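PDB 2F7L: Phosphoglucosamine/phosphogalactosamine mutase from Sulfolobus tokodaii, which interconverts the 6-phosphates and 1-phosphates of glucosamine and galactosamine, a magnesium-dependent step on the way to UDP-N-acetylglucosamine and UDP-N-acetylgalactosamine. Local coordinates for residues Leu26-Gly31 and Glu131-Ile136; Lys171-Leu176 and Glu351-Glu356; Lys198-Asn203 and Lys230-Asp235. One frame throughout, in Å; residues are numbered along the deposited sequence.

How the interactions relate
Interaction 1 stands alone on one side of the molecule, in the first alpha/beta/alpha domain, its centre about 48 Å from that of interaction 2. There a half-covered phenylalanine of a loop lies on a helix, chiefly through a CH-pi contact. Interactions 2 and 3, with centres about 13 Å apart, share the sheet of the second domain through neighbouring strands 174-178 and 198-201. Interaction 2 is the most deeply buried of the three and reaches across to helix 342-356 of the third domain with a tyrosine; interaction 3, partly open at its margin, is purely apolar between its segments. Lys174 joins these two, its backbone probably hydrogen-bonded to Asp235 and its amine to Leu232.

Interaction 1 of 3, residues Leu26-Gly31 and Glu131-Ile136; sequences LSKAIG and ERFNTI
Lys28, on helix 20-34, and Phe133, in the extended loop that follows helix 118-130, bring their backbones within 6.1 Å of each other, CA to CA, and from there the loop runs on past the helix. The phenyl ring carries the contact. CB of Lys28 sits over the middle of one face, 3.5 Å from the centroid of the Phe133 ring and only 6° off the ring normal, a well-centred CH-pi contact. Beyond CB the lysine chain bends at each of its remaining torsions and curls past the rim of the ring on the CD2 side instead of stretching straight out, which brings NZ of Lys28 back to 3.8 Å from CD2 of Phe133. The two side chains cross at about a right angle. Ala29 meets the ring at another point, its CB 3.9 Å from CE1 of Phe133. Phe133 has CG beside its backbone N and anti to its carbonyl carbon (chi1 -57°), and this folds the ring over its own chain: the carbonyl carbon of Glu131 lies above the centre of the face opposite Lys28. The ring is therefore sandwiched between Lys28 of the helix and the backbone of Glu131. Glu131 turns the chain by leaving the helix with positive phi (54°), and its carboxylate forms a salt bridge with Lys25. Further along, the backbone N of Asn134 is hydrogen-bonded to Thr32 OG1, tying the loop to the same helix. Ala29 also touches Ile124 and Leu127 of helix 118-130. The ring thus packs the loop after helix 118-130 against the side of helix 20-34, whose Leu26 and Ile30 touch strand 103-109 of the sheet, as in the layered helix-on-sheet build of the first alpha/beta/alpha domain of phosphohexose mutases.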
loop_
_atom_site.group_PDB
_atom_site.type_symbol
_atom_site.label_atom_id
_atom_site.label_comp_id
_atom_site.label_asym_id
_atom_site.label_seq_id
_atom_site.Cartn_x
_atom_site.Cartn_y
_atom_site.Cartn_z
ATOM N N LEU A 26 9.945 19.319 -10.898
ATOM C CA LEU A 26 9.927 18.443 -9.742
ATOM C C LEU A 26 11.194 17.567 -9.713
ATOM O O LEU A 26 11.655 17.183 -8.646
ATOM C CB LEU A 26 8.661 17.585 -9.795
ATOM C CG LEU A 26 8.113 16.883 -8.543
ATOM C CD1 LEU A 26 8.309 15.398 -8.675
ATOM C CD2 LEU A 26 8.787 17.410 -7.277
ATOM N N SER A 27 11.758 17.290 -10.893
ATOM C CA SER A 27 12.967 16.477 -11.068
ATOM C C SER A 27 14.276 17.178 -10.741
ATOM O O SER A 27 15.242 16.528 -10.352
ATOM C CB SER A 27 13.064 15.991 -12.507
ATOM O OG SER A 27 12.045 15.054 -12.771
ATOM N N LYS A 28 14.323 18.492 -10.963
ATOM C CA LYS A 28 15.516 19.276 -10.662
ATOM C C LYS A 28 15.528 19.398 -9.137
ATOM O O LYS A 28 16.587 19.408 -8.495
ATOM C CB LYS A 28 15.420 20.693 -11.238
ATOM C CG LYS A 28 14.833 20.842 -12.618
ATOM C CD LYS A 28 15.897 20.909 -13.674
ATOM C CE LYS A 28 15.605 22.021 -14.654
ATOM N NZ LYS A 28 15.918 23.367 -14.119
ATOM N N ALA A 29 14.330 19.520 -8.571
ATOM C CA ALA A 29 14.178 19.649 -7.130
ATOM C C ALA A 29 14.603 18.354 -6.453
ATOM O O ALA A 29 15.409 18.379 -5.530
ATOM C CB ALA A 29 12.722 19.983 -6.779
ATOM N N ILE A 30 14.072 17.227 -6.927
ATOM C CA ILE A 30 14.410 15.931 -6.354
ATOM C C ILE A 30 15.898 15.692 -6.503
ATOM O O ILE A 30 16.556 15.228 -5.573
ATOM C CB ILE A 30 13.637 14.779 -7.040
ATOM C CG1 ILE A 30 12.144 14.880 -6.697
ATOM C CG2 ILE A 30 14.176 13.427 -6.568
ATOM C CD1 ILE A 30 11.228 14.036 -7.596
ATOM N N GLY A 31 16.430 16.033 -7.668
ATOM C CA GLY A 31 17.838 15.842 -7.908
ATOM C C GLY A 31 18.684 16.749 -7.036
ATOM O O GLY A 31 19.726 16.332 -6.497
ATOM N N GLU A 131 13.077 27.443 -6.636
ATOM C CA GLU A 131 13.897 27.043 -7.773
ATOM C C GLU A 131 15.407 27.055 -7.497
ATOM O O GLU A 131 16.189 27.418 -8.369
ATOM C CB GLU A 131 13.578 27.919 -9.004
ATOM C CG GLU A 131 12.093 28.198 -9.145
ATOM C CD GLU A 131 11.639 28.471 -10.576
ATOM O OE1 GLU A 131 12.268 29.296 -11.257
ATOM O OE2 GLU A 131 10.629 27.874 -11.018
ATOM N N ARG A 132 15.817 26.675 -6.289
ATOM C CA ARG A 132 17.254 26.608 -5.968
ATOM C C ARG A 132 17.732 25.235 -6.467
ATOM O O ARG A 132 17.652 24.246 -5.754
ATOM C CB ARG A 132 17.507 26.704 -4.456
ATOM C CG ARG A 132 17.051 27.979 -3.804
ATOM C CD ARG A 132 17.657 28.135 -2.405
ATOM N NE ARG A 132 17.451 26.965 -1.543
ATOM C CZ ARG A 132 16.290 26.580 -1.009
ATOM N NH1 ARG A 132 15.175 27.257 -1.219
ATOM N NH2 ARG A 132 16.247 25.492 -0.266
ATOM N N PHE A 133 18.230 25.178 -7.691
ATOM C CA PHE A 133 18.651 23.912 -8.253
ATOM C C PHE A 133 20.142 23.727 -8.492
ATOM O O PHE A 133 20.787 24.578 -9.075
ATOM C CB PHE A 133 17.927 23.693 -9.579
ATOM C CG PHE A 133 16.439 23.734 -9.474
ATOM C CD1 PHE A 133 15.780 23.098 -8.420
ATOM C CD2 PHE A 133 15.684 24.350 -10.469
ATOM C CE1 PHE A 133 14.392 23.071 -8.364
ATOM C CE2 PHE A 133 14.302 24.333 -10.425
ATOM C CZ PHE A 133 13.649 23.691 -9.372
ATOM N N ASN A 134 20.694 22.598 -8.073
ATOM C CA ASN A 134 22.104 22.372 -8.338
ATOM C C ASN A 134 22.317 22.176 -9.820
ATOM O O ASN A 134 22.765 21.110 -10.236
ATOM C CB ASN A 134 22.617 21.137 -7.616
ATOM C CG ASN A 134 22.659 21.332 -6.140
ATOM O OD1 ASN A 134 22.797 22.466 -5.671
ATOM N ND2 ASN A 134 22.558 20.237 -5.382
ATOM N N THR A 135 21.983 23.183 -10.622
ATOM C CA THR A 135 22.185 23.086 -12.062
ATOM C C THR A 135 23.691 23.072 -12.231
ATOM O O THR A 135 24.399 23.884 -11.636
ATOM C CB THR A 135 21.562 24.283 -12.798
ATOM O OG1 THR A 135 20.141 24.221 -12.675
ATOM C CG2 THR A 135 21.891 24.246 -14.264
ATOM N N ILE A 136 24.182 22.135 -13.027
ATOM C CA ILE A 136 25.616 22.006 -13.208
ATOM C C ILE A 136 26.153 22.603 -14.503
ATOM O O ILE A 136 25.405 22.827 -15.466
ATOM C CB ILE A 136 26.024 20.514 -13.130
ATOM C CG1 ILE A 136 25.395 19.741 -14.304
ATOM C CG2 ILE A 136 25.555 19.925 -11.798
ATOM C CD1 ILE A 136 26.047 18.413 -14.611
#

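Interaction 2 of 3, residues Lys171-Leu176 and Glu351-Glu356; sequences KNYKVL and ELLANE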
loop_
_atom_site.group_PDB
_atom_site.type_symbol
_atom_site.label_atom_id
_atom_site.label_comp_id
_atom_site.label_asym_id
_atom_site.label_seq_id
_atom_site.Cartn_x
_atom_site.Cartn_y
_atom_site.Cartn_z
ATOM N N LYS A 171 2.831 -28.727 -1.799
ATOM C CA LYS A 171 1.381 -28.590 -1.816
ATOM C C LYS A 171 0.828 -28.364 -3.217
ATOM O O LYS A 171 -0.377 -28.449 -3.438
ATOM C CB LYS A 171 0.972 -27.425 -0.920
ATOM C CG LYS A 171 1.343 -27.603 0.537
ATOM C CD LYS A 171 0.417 -28.572 1.254
ATOM C CE LYS A 171 0.873 -28.801 2.682
ATOM N NZ LYS A 171 -0.141 -29.555 3.469
ATOM N N ASN A 172 1.720 -28.095 -4.163
ATOM C CA ASN A 172 1.338 -27.807 -5.542
ATOM C C ASN A 172 -0.002 -27.058 -5.571
ATOM O O ASN A 172 -1.022 -27.605 -5.965
ATOM C CB ASN A 172 1.188 -29.087 -6.351
ATOM C CG ASN A 172 0.856 -28.805 -7.801
ATOM O OD1 ASN A 172 1.274 -27.772 -8.346
ATOM N ND2 ASN A 172 0.119 -29.716 -8.441
ATOM N N TYR A 173 0.012 -25.809 -5.152
ATOM C CA TYR A 173 -1.221 -25.040 -5.077
ATOM C C TYR A 173 -1.727 -24.602 -6.447
ATOM O O TYR A 173 -0.961 -24.473 -7.397
ATOM C CB TYR A 173 -1.000 -23.807 -4.210
ATOM C CG TYR A 173 -1.028 -24.084 -2.729
ATOM C CD1 TYR A 173 -2.101 -24.744 -2.142
ATOM C CD2 TYR A 173 0.004 -23.652 -1.904
ATOM C CE1 TYR A 173 -2.144 -24.967 -0.765
ATOM C CE2 TYR A 173 -0.028 -23.870 -0.523
ATOM C CZ TYR A 173 -1.103 -24.530 0.038
ATOM O OH TYR A 173 -1.142 -24.740 1.395
ATOM N N LYS A 174 -3.032 -24.377 -6.532
ATOM C CA LYS A 174 -3.667 -23.924 -7.762
ATOM C C LYS A 174 -4.106 -22.472 -7.480
ATOM O O LYS A 174 -5.136 -22.250 -6.843
ATOM C CB LYS A 174 -4.876 -24.812 -8.066
ATOM C CG LYS A 174 -5.280 -24.824 -9.532
ATOM C CD LYS A 174 -6.690 -25.395 -9.752
ATOM C CE LYS A 174 -7.157 -25.176 -11.211
ATOM N NZ LYS A 174 -8.611 -25.455 -11.498
ATOM N N VAL A 175 -3.340 -21.487 -7.947
ATOM C CA VAL A 175 -3.662 -20.080 -7.670
ATOM C C VAL A 175 -4.075 -19.217 -8.848
ATOM O O VAL A 175 -3.758 -19.521 -9.997
ATOM C CB VAL A 175 -2.456 -19.337 -6.981
ATOM C CG1 VAL A 175 -2.125 -19.980 -5.645
ATOM C CG2 VAL A 175 -1.236 -19.345 -7.880
ATOM N N LEU A 176 -4.791 -18.132 -8.555
ATOM C CA LEU A 176 -5.188 -17.169 -9.597
ATOM C C LEU A 176 -4.591 -15.813 -9.206
ATOM O O LEU A 176 -4.641 -15.412 -8.044
ATOM C CB LEU A 176 -6.710 -17.059 -9.745
ATOM C CG LEU A 176 -7.128 -15.880 -10.628
ATOM C CD1 LEU A 176 -8.470 -16.085 -11.299
ATOM C CD2 LEU A 176 -7.185 -14.655 -9.736
ATOM N N GLU A 351 2.651 -19.758 2.534
ATOM C CA GLU A 351 3.398 -20.475 3.551
ATOM C C GLU A 351 2.399 -20.802 4.656
ATOM O O GLU A 351 2.099 -21.967 4.902
ATOM C CB GLU A 351 4.564 -19.644 4.107
ATOM C CG GLU A 351 5.844 -20.472 4.271
ATOM C CD GLU A 351 6.905 -19.834 5.180
ATOM O OE1 GLU A 351 8.062 -20.327 5.182
ATOM O OE2 GLU A 351 6.595 -18.855 5.901
ATOM N N LEU A 352 1.870 -19.765 5.296
ATOM C CA LEU A 352 0.872 -19.887 6.360
ATOM C C LEU A 352 -0.197 -20.936 5.993
ATOM O O LEU A 352 -0.557 -21.795 6.794
ATOM C CB LEU A 352 0.233 -18.510 6.578
ATOM C CG LEU A 352 -0.754 -18.194 7.706
ATOM C CD1 LEU A 352 -2.161 -18.053 7.137
ATOM C CD2 LEU A 352 -0.657 -19.272 8.789
ATOM N N LEU A 353 -0.676 -20.863 4.762
ATOM C CA LEU A 353 -1.680 -21.787 4.261
ATOM C C LEU A 353 -1.121 -23.205 4.152
ATOM O O LEU A 353 -1.818 -24.184 4.412
ATOM C CB LEU A 353 -2.147 -21.312 2.884
ATOM C CG LEU A 353 -3.604 -21.557 2.496
ATOM C CD1 LEU A 353 -3.816 -23.045 2.351
ATOM C CD2 LEU A 353 -4.548 -20.968 3.548
ATOM N N ALA A 354 0.143 -23.311 3.762
ATOM C CA ALA A 354 0.796 -24.606 3.596
ATOM C C ALA A 354 1.020 -25.327 4.908
ATOM O O ALA A 354 0.840 -26.536 5.007
ATOM C CB ALA A 354 2.122 -24.420 2.898
ATOM N N ASN A 355 1.421 -24.567 5.916
ATOM C CA ASN A 355 1.709 -25.114 7.224
ATOM C C ASN A 355 0.458 -25.406 8.060
ATOM O O ASN A 355 0.527 -26.137 9.040
ATOM C CB ASN A 355 2.636 -24.156 7.978
ATOM C CG ASN A 355 3.370 -24.835 9.120
ATOM O OD1 ASN A 355 3.993 -24.180 9.954
ATOM N ND2 ASN A 355 3.305 -26.169 9.161
ATOM N N GLU A 356 -0.684 -24.843 7.685
ATOM C CA GLU A 356 -1.911 -25.095 8.440
ATOM C C GLU A 356 -2.669 -26.256 7.804
ATOM O O GLU A 356 -3.580 -26.834 8.400
ATOM C CB GLU A 356 -2.790 -23.846 8.456
ATOM C CG GLU A 356 -2.121 -22.631 9.074
ATOM C CD GLU A 356 -1.844 -22.803 10.553
ATOM O OE1 GLU A 356 -2.789 -23.210 11.253
ATOM O OE2 GLU A 356 -0.709 -22.524 11.023
#
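Tyr173 and Lys171 reach from the second alpha/beta/alpha domain to Leu353 and Ala354, in the last turns of helix 342-356 of the third, so the contact belongs to a domain interface. Both probing side chains start alike, with CG anti to the carbonyl carbon and beside the backbone N; for Tyr173 (chi1 -79°) this sends the ring out from the start of strand 174-178 with its hydroxyl end pointing into the helix. Leu353 crosses the ring obliquely and brings CD1 to 3.9 Å from CZ of Tyr173. Ala354 comes from a different direction: its CA lies near the ring plane, at the edge, and its CB is 4.1 Å from CE2 of Tyr173. The phenol end is thereby lodged against two successive residues of the helix. Over the face turned away from Leu353 CD1, CB of Lys171 stands 3.6 Å above the plane of the Tyr173 ring, displaced toward the rim. Asn172, between them, takes positive phi as the chain leaves helix 165-171, and this turn lets Lys171 lie over a face of the tyrosine ring. Nearer the strand, Tyr173 and Val175 both touch Leu350, and Val175 touches Phe346 as well. Ala354 O has a weak hydrogen bond from Lys167, a second basic residue at this helix end. For Lys171, chi1 (-62°) brings CG to 4.0 Å from CB of Ala354; a kink at chi2 (-76°) and an extended end then lead the chain on to the backbone, NZ of Lys171 stopping 3.5 Å from O of Ala354.

Interaction 3 of 3, residues Lys198-Asn203 and Lys230-Asp235; sequences KIYTIN and KTLKVD
Tyr200 leans from strand 198-201 against Leu232 and Val234, in the turn that takes the chain from helix 223-231 to strand 236-239; the strands are parallel with strand 174-178 between them, so the contact bridges the two ends of a beta-alpha-beta crossover in the second alpha/beta/alpha domain. The close part is apolar and lies at the base of the ring. CD1 of Leu232 approaches obliquely to 4.0 Å from CD2 of Tyr200, and CG2 of Val234 comes to 4.2 Å from CD1 of Tyr200, so two methyls on the same side of the ring plane lie against the two ring carbons next to CG. Val234 and the ring slide past each other in opposite directions. Of the three, Val234 is the buried one. The turn presenting these methyls is a Schellman motif: Lys233 takes positive phi, and its N bonds back to Lys230 O at 2.8 Å. Leu232 O in turn receives the amine of Lys174. The looser, solvent side is the margin, where Leu232 is partly exposed and Lys198 exposed. With CG beside the backbone N (chi1 -61°), Tyr200 carries its hydroxyl beyond the methyls, where Lys198 reaches it and Lys174 touches it. With an alanine here, Leu232 and Val234 would probably lose the apolar surface they share, opening a gap beside the turn, and the amine of Lys198 would be left without its hydroxyl partner. That amine lies across the ring plane from the methyls, NZ of Lys198 donating to OH of Tyr200 at 3.1 Å.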
loop_
_atom_site.group_PDB
_atom_site.type_symbol
_atom_site.label_atom_id
_atom_site.label_comp_id
_atom_site.label_asym_id
_atom_site.label_seq_id
_atom_site.Cartn_x
_atom_site.Cartn_y
_atom_site.Cartn_z
ATOM N N LYS A 198 0.075 -24.101 -9.882
ATOM C CA LYS A 198 -0.501 -24.136 -11.218
ATOM C C LYS A 198 -0.948 -22.672 -11.217
ATOM O O LYS A 198 -1.664 -22.242 -10.302
ATOM C CB LYS A 198 -1.705 -25.070 -11.281
ATOM C CG LYS A 198 -2.070 -25.509 -12.678
ATOM C CD LYS A 198 -3.336 -26.345 -12.647
ATOM C CE LYS A 198 -3.533 -27.088 -13.962
ATOM N NZ LYS A 198 -3.431 -26.166 -15.108
ATOM N N ILE A 199 -0.508 -21.898 -12.205
ATOM C CA ILE A 199 -0.824 -20.475 -12.235
ATOM C C ILE A 199 -1.800 -20.023 -13.302
ATOM O O ILE A 199 -1.618 -20.306 -14.482
ATOM C CB ILE A 199 0.457 -19.659 -12.409
ATOM C CG1 ILE A 199 1.488 -20.097 -11.376
ATOM C CG2 ILE A 199 0.164 -18.184 -12.270
ATOM C CD1 ILE A 199 2.890 -19.670 -11.717
ATOM N N TYR A 200 -2.848 -19.327 -12.872
ATOM C CA TYR A 200 -3.845 -18.777 -13.784
ATOM C C TYR A 200 -3.857 -17.279 -13.504
ATOM O O TYR A 200 -4.008 -16.865 -12.341
ATOM C CB TYR A 200 -5.246 -19.307 -13.482
ATOM C CG TYR A 200 -5.422 -20.796 -13.591
ATOM C CD1 TYR A 200 -5.026 -21.635 -12.553
ATOM C CD2 TYR A 200 -5.996 -21.370 -14.731
ATOM C CE1 TYR A 200 -5.193 -23.002 -12.641
ATOM C CE2 TYR A 200 -6.167 -22.736 -14.834
ATOM C CZ TYR A 200 -5.762 -23.546 -13.783
ATOM O OH TYR A 200 -5.918 -24.901 -13.866
ATOM N N THR A 201 -3.686 -16.455 -14.529
ATOM C CA THR A 201 -3.735 -15.036 -14.272
ATOM C C THR A 201 -4.819 -14.427 -15.126
ATOM O O THR A 201 -5.023 -14.793 -16.301
ATOM C CB THR A 201 -2.392 -14.295 -14.566
ATOM O OG1 THR A 201 -2.286 -14.040 -15.968
ATOM C CG2 THR A 201 -1.199 -15.107 -14.108
ATOM N N ILE A 202 -5.541 -13.510 -14.498
ATOM C CA ILE A 202 -6.605 -12.792 -15.158
ATOM C C ILE A 202 -5.981 -11.410 -15.256
ATOM O O ILE A 202 -5.359 -10.918 -14.306
ATOM C CB ILE A 202 -7.935 -12.831 -14.308
ATOM C CG1 ILE A 202 -9.048 -12.100 -15.024
ATOM C CG2 ILE A 202 -7.759 -12.152 -12.980
ATOM C CD1 ILE A 202 -9.183 -12.469 -16.448
ATOM N N ASN A 203 -6.069 -10.828 -16.443
ATOM C CA ASN A 203 -5.509 -9.507 -16.692
ATOM C C ASN A 203 -3.998 -9.448 -16.479
ATOM O O ASN A 203 -3.471 -8.473 -15.952
ATOM C CB ASN A 203 -6.245 -8.514 -15.803
ATOM C CG ASN A 203 -7.732 -8.603 -16.005
ATOM O OD1 ASN A 203 -8.203 -8.612 -17.155
ATOM N ND2 ASN A 203 -8.485 -8.692 -14.910
ATOM N N LYS A 230 -13.826 -18.826 -8.248
ATOM C CA LYS A 230 -14.725 -19.932 -7.964
ATOM C C LYS A 230 -14.856 -20.876 -9.152
ATOM O O LYS A 230 -14.593 -22.069 -9.025
ATOM C CB LYS A 230 -16.111 -19.408 -7.557
ATOM C CG LYS A 230 -16.806 -20.298 -6.518
ATOM C CD LYS A 230 -18.275 -19.920 -6.259
ATOM C CE LYS A 230 -18.417 -18.525 -5.640
ATOM N NZ LYS A 230 -17.993 -17.400 -6.548
ATOM N N THR A 231 -15.236 -20.354 -10.311
ATOM C CA THR A 231 -15.408 -21.218 -11.469
ATOM C C THR A 231 -14.192 -22.084 -11.792
ATOM O O THR A 231 -14.340 -23.151 -12.375
ATOM C CB THR A 231 -15.846 -20.430 -12.748
ATOM O OG1 THR A 231 -14.929 -20.701 -13.819
ATOM C CG2 THR A 231 -15.942 -18.932 -12.474
ATOM N N LEU A 232 -13.002 -21.642 -11.395
ATOM C CA LEU A 232 -11.778 -22.399 -11.643
ATOM C C LEU A 232 -11.305 -23.188 -10.422
ATOM O O LEU A 232 -10.237 -23.797 -10.466
ATOM C CB LEU A 232 -10.643 -21.465 -12.073
ATOM C CG LEU A 232 -10.584 -20.854 -13.475
ATOM C CD1 LEU A 232 -9.481 -19.795 -13.516
ATOM C CD2 LEU A 232 -10.336 -21.938 -14.504
ATOM N N LYS A 233 -12.067 -23.168 -9.330
ATOM C CA LYS A 233 -11.682 -23.907 -8.122
ATOM C C LYS A 233 -10.199 -23.778 -7.760
ATOM O O LYS A 233 -9.475 -24.766 -7.655
ATOM C CB LYS A 233 -12.023 -25.379 -8.291
ATOM C CG LYS A 233 -13.488 -25.610 -8.439
ATOM C CD LYS A 233 -13.811 -26.811 -9.303
ATOM C CE LYS A 233 -15.317 -26.841 -9.536
ATOM N NZ LYS A 233 -16.067 -26.651 -8.238
ATOM N N VAL A 234 -9.754 -22.554 -7.563
ATOM C CA VAL A 234 -8.379 -22.300 -7.220
ATOM C C VAL A 234 -8.270 -22.354 -5.696
ATOM O O VAL A 234 -9.244 -22.082 -5.003
ATOM C CB VAL A 234 -7.994 -20.930 -7.790
ATOM C CG1 VAL A 234 -7.224 -20.127 -6.795
ATOM C CG2 VAL A 234 -7.203 -21.127 -9.049
ATOM N N ASP A 235 -7.105 -22.725 -5.172
ATOM C CA ASP A 235 -6.918 -22.808 -3.722
ATOM C C ASP A 235 -6.798 -21.423 -3.089
ATOM O O ASP A 235 -7.131 -21.218 -1.918
ATOM C CB ASP A 235 -5.667 -23.623 -3.386
ATOM C CG ASP A 235 -5.657 -24.971 -4.062
ATOM O OD1 ASP A 235 -6.715 -25.634 -4.048
ATOM O OD2 ASP A 235 -4.600 -25.378 -4.600
#